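Local coordinates for protein serine-pyruvate aminotransferase (agxt) (Sulfolobus solfataricus, PDB 3ZRP) that probably transfers the amino group of serine to pyruvate, and perhaps that of alanine to glyoxylate, using pyridoxal 5'-phosphate as cofactor, at residues T140-P145 and I289-P294. Residues are numbered along the deposited sequence; the frame is centred on the assembly and turned at random.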
loop_
_atom_site.group_PDB
_atom_site.type_symbol
_atom_site.label_atom_id
_atom_site.label_comp_id
_atom_site.label_asym_id
_atom_site.label_seq_id
_atom_site.Cartn_x
_atom_site.Cartn_y
_atom_site.Cartn_z
ATOM N N THR A 140 -15.712 2.044 19.502
ATOM C CA THR A 140 -16.415 2.424 20.742
ATOM C C THR A 140 -15.721 3.559 21.494
ATOM O O THR A 140 -16.257 4.078 22.470
ATOM C CB THR A 140 -16.533 1.229 21.719
ATOM O OG1 THR A 140 -15.223 0.775 22.081
ATOM C CG2 THR A 140 -17.345 0.065 21.133
ATOM N N GLY A 141 -14.518 3.924 21.052
ATOM C CA GLY A 141 -13.694 4.926 21.733
ATOM C C GLY A 141 -13.191 4.463 23.090
ATOM O O GLY A 141 -12.950 5.266 23.975
ATOM N N VAL A 142 -12.992 3.153 23.233
ATOM C CA VAL A 142 -12.581 2.541 24.494
ATOM C C VAL A 142 -11.091 2.202 24.477
ATOM O O VAL A 142 -10.614 1.502 23.574
ATOM C CB VAL A 142 -13.431 1.277 24.764
ATOM C CG1 VAL A 142 -12.844 0.432 25.869
ATOM C CG2 VAL A 142 -14.869 1.668 25.109
ATOM N N ARG A 143 -10.350 2.715 25.458
ATOM C CA ARG A 143 -8.912 2.478 25.576
ATOM C C ARG A 143 -8.673 1.351 26.592
ATOM O O ARG A 143 -9.143 1.417 27.735
ATOM C CB ARG A 143 -8.181 3.724 26.054
ATOM C CG ARG A 143 -6.649 3.590 26.209
ATOM C CD ARG A 143 -5.991 4.862 26.789
ATOM N NE ARG A 143 -6.705 5.244 27.998
ATOM C CZ ARG A 143 -7.351 6.387 28.201
ATOM N NH1 ARG A 143 -7.335 7.366 27.298
ATOM N NH2 ARG A 143 -8.018 6.546 29.342
ATOM N N GLU A 144 -7.950 0.324 26.160
ATOM C CA GLU A 144 -7.601 -0.808 27.003
ATOM C C GLU A 144 -6.397 -0.367 27.835
ATOM O O GLU A 144 -5.499 0.285 27.294
ATOM C CB GLU A 144 -7.212 -2.003 26.107
ATOM C CG GLU A 144 -6.801 -3.299 26.861
ATOM C CD GLU A 144 -7.944 -4.026 27.557
ATOM O OE1 GLU A 144 -9.123 -3.831 27.272
ATOM O OE2 GLU A 144 -7.663 -4.836 28.453
ATOM N N PRO A 145 -6.366 -0.717 29.151
ATOM C CA PRO A 145 -5.187 -0.432 29.991
ATOM C C PRO A 145 -4.056 -1.423 29.733
ATOM O O PRO A 145 -3.805 -2.351 30.520
ATOM C CB PRO A 145 -5.720 -0.571 31.430
ATOM C CG PRO A 145 -6.888 -1.484 31.328
ATOM C CD PRO A 145 -7.487 -1.269 29.931
ATOM N N ILE A 289 -21.961 9.048 26.682
ATOM C CA ILE A 289 -20.812 8.517 25.937
ATOM C C ILE A 289 -20.945 6.985 25.767
ATOM O O ILE A 289 -21.452 6.293 26.660
ATOM C CB ILE A 289 -19.499 8.937 26.632
ATOM C CG1 ILE A 289 -19.349 10.474 26.565
ATOM C CG2 ILE A 289 -18.287 8.252 26.009
ATOM C CD1 ILE A 289 -18.197 11.042 27.418
ATOM N N VAL A 290 -20.518 6.458 24.618
ATOM C CA VAL A 290 -20.607 5.009 24.352
ATOM C C VAL A 290 -19.740 4.194 25.331
ATOM O O VAL A 290 -20.226 3.224 25.931
ATOM C CB VAL A 290 -20.241 4.666 22.890
ATOM C CG1 VAL A 290 -20.012 3.158 22.714
ATOM C CG2 VAL A 290 -21.346 5.120 21.971
ATOM N N ALA A 291 -18.475 4.583 25.493
ATOM C CA ALA A 291 -17.583 3.922 26.431
ATOM C C ALA A 291 -18.243 3.815 27.804
ATOM O O ALA A 291 -18.634 4.831 28.386
ATOM C CB ALA A 291 -16.260 4.661 26.546
ATOM N N ARG A 292 -18.347 2.589 28.316
ATOM C CA ARG A 292 -19.048 2.325 29.576
ATOM C C ARG A 292 -18.295 2.788 30.804
ATOM O O ARG A 292 -18.895 3.219 31.784
ATOM C CB ARG A 292 -19.397 0.837 29.712
ATOM C CG ARG A 292 -20.179 0.242 28.553
ATOM C CD ARG A 292 -21.652 0.691 28.488
ATOM N NE ARG A 292 -21.788 2.055 27.979
ATOM C CZ ARG A 292 -22.874 2.814 28.109
ATOM N NH1 ARG A 292 -23.957 2.357 28.739
ATOM N NH2 ARG A 292 -22.877 4.045 27.606
ATOM N N ARG A 293 -16.980 2.685 30.754
ATOM C CA ARG A 293 -16.132 2.930 31.907
ATOM C C ARG A 293 -15.218 4.148 31.688
ATOM O O ARG A 293 -14.344 4.126 30.809
ATOM C CB ARG A 293 -15.290 1.680 32.171
ATOM C CG ARG A 293 -16.068 0.434 32.512
ATOM C CD ARG A 293 -16.245 0.299 34.003
ATOM N NE ARG A 293 -16.925 -0.947 34.335
ATOM C CZ ARG A 293 -16.514 -1.816 35.254
ATOM N NH1 ARG A 293 -15.421 -1.580 35.970
ATOM N NH2 ARG A 293 -17.211 -2.921 35.461
ATOM N N PRO A 294 -15.395 5.211 32.510
ATOM C CA PRO A 294 -14.701 6.496 32.323
ATOM C C PRO A 294 -13.182 6.433 32.284
ATOM O O PRO A 294 -12.552 7.227 31.581
ATOM C CB PRO A 294 -15.161 7.328 33.540
ATOM C CG PRO A 294 -16.478 6.761 33.883
ATOM C CD PRO A 294 -16.330 5.272 33.655
HETATM O O HOH W 1 -16.956 6.482 23.522
#
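A small, buried apolar contact bridged by one water joins Thr140, in the turn of a short hairpin close after Thr138, which binds pyridoxal 5'-phosphate, and Val142, at the start of its second strand, to Val290 and Ala291 in the loop between helix 264-284 and strand 301-305. Methyl meets methyl where Val142 CG2 lies 3.6 Å from Ala291 CB; the valine holds CG1 anti to its backbone N (chi1 167°), which leaves CG2 as the branch that touches. Val290 sets CG1 alongside Thr140, 4.1 Å from its CB and 3.9 Å from its carbonyl O. Thr140 O and Ala291 N are 3.8 Å apart, spanned by the water, which donates to Thr140 O at 2.7 Å and accepts from Ala291 N at 3.1 Å. Gly141, with positive phi, and Val142 form a G1 beta bulge opposite Glu137. Arg292 folds back on its own loop: NE donates to Val290 O (2.8 Å) and NH2 to Ile289 O in the carbonyl plane (2.8 Å), while NH2 also forms a salt bridge with Glu288. Backbone bonds tie Gly141 to Ser298 and Arg143 to Ser296, and Val290 packs on Ile305; the loop thus lies between hairpin 136-143 and strand 301-305, an outermost strand of the three-stranded antiparallel sheet.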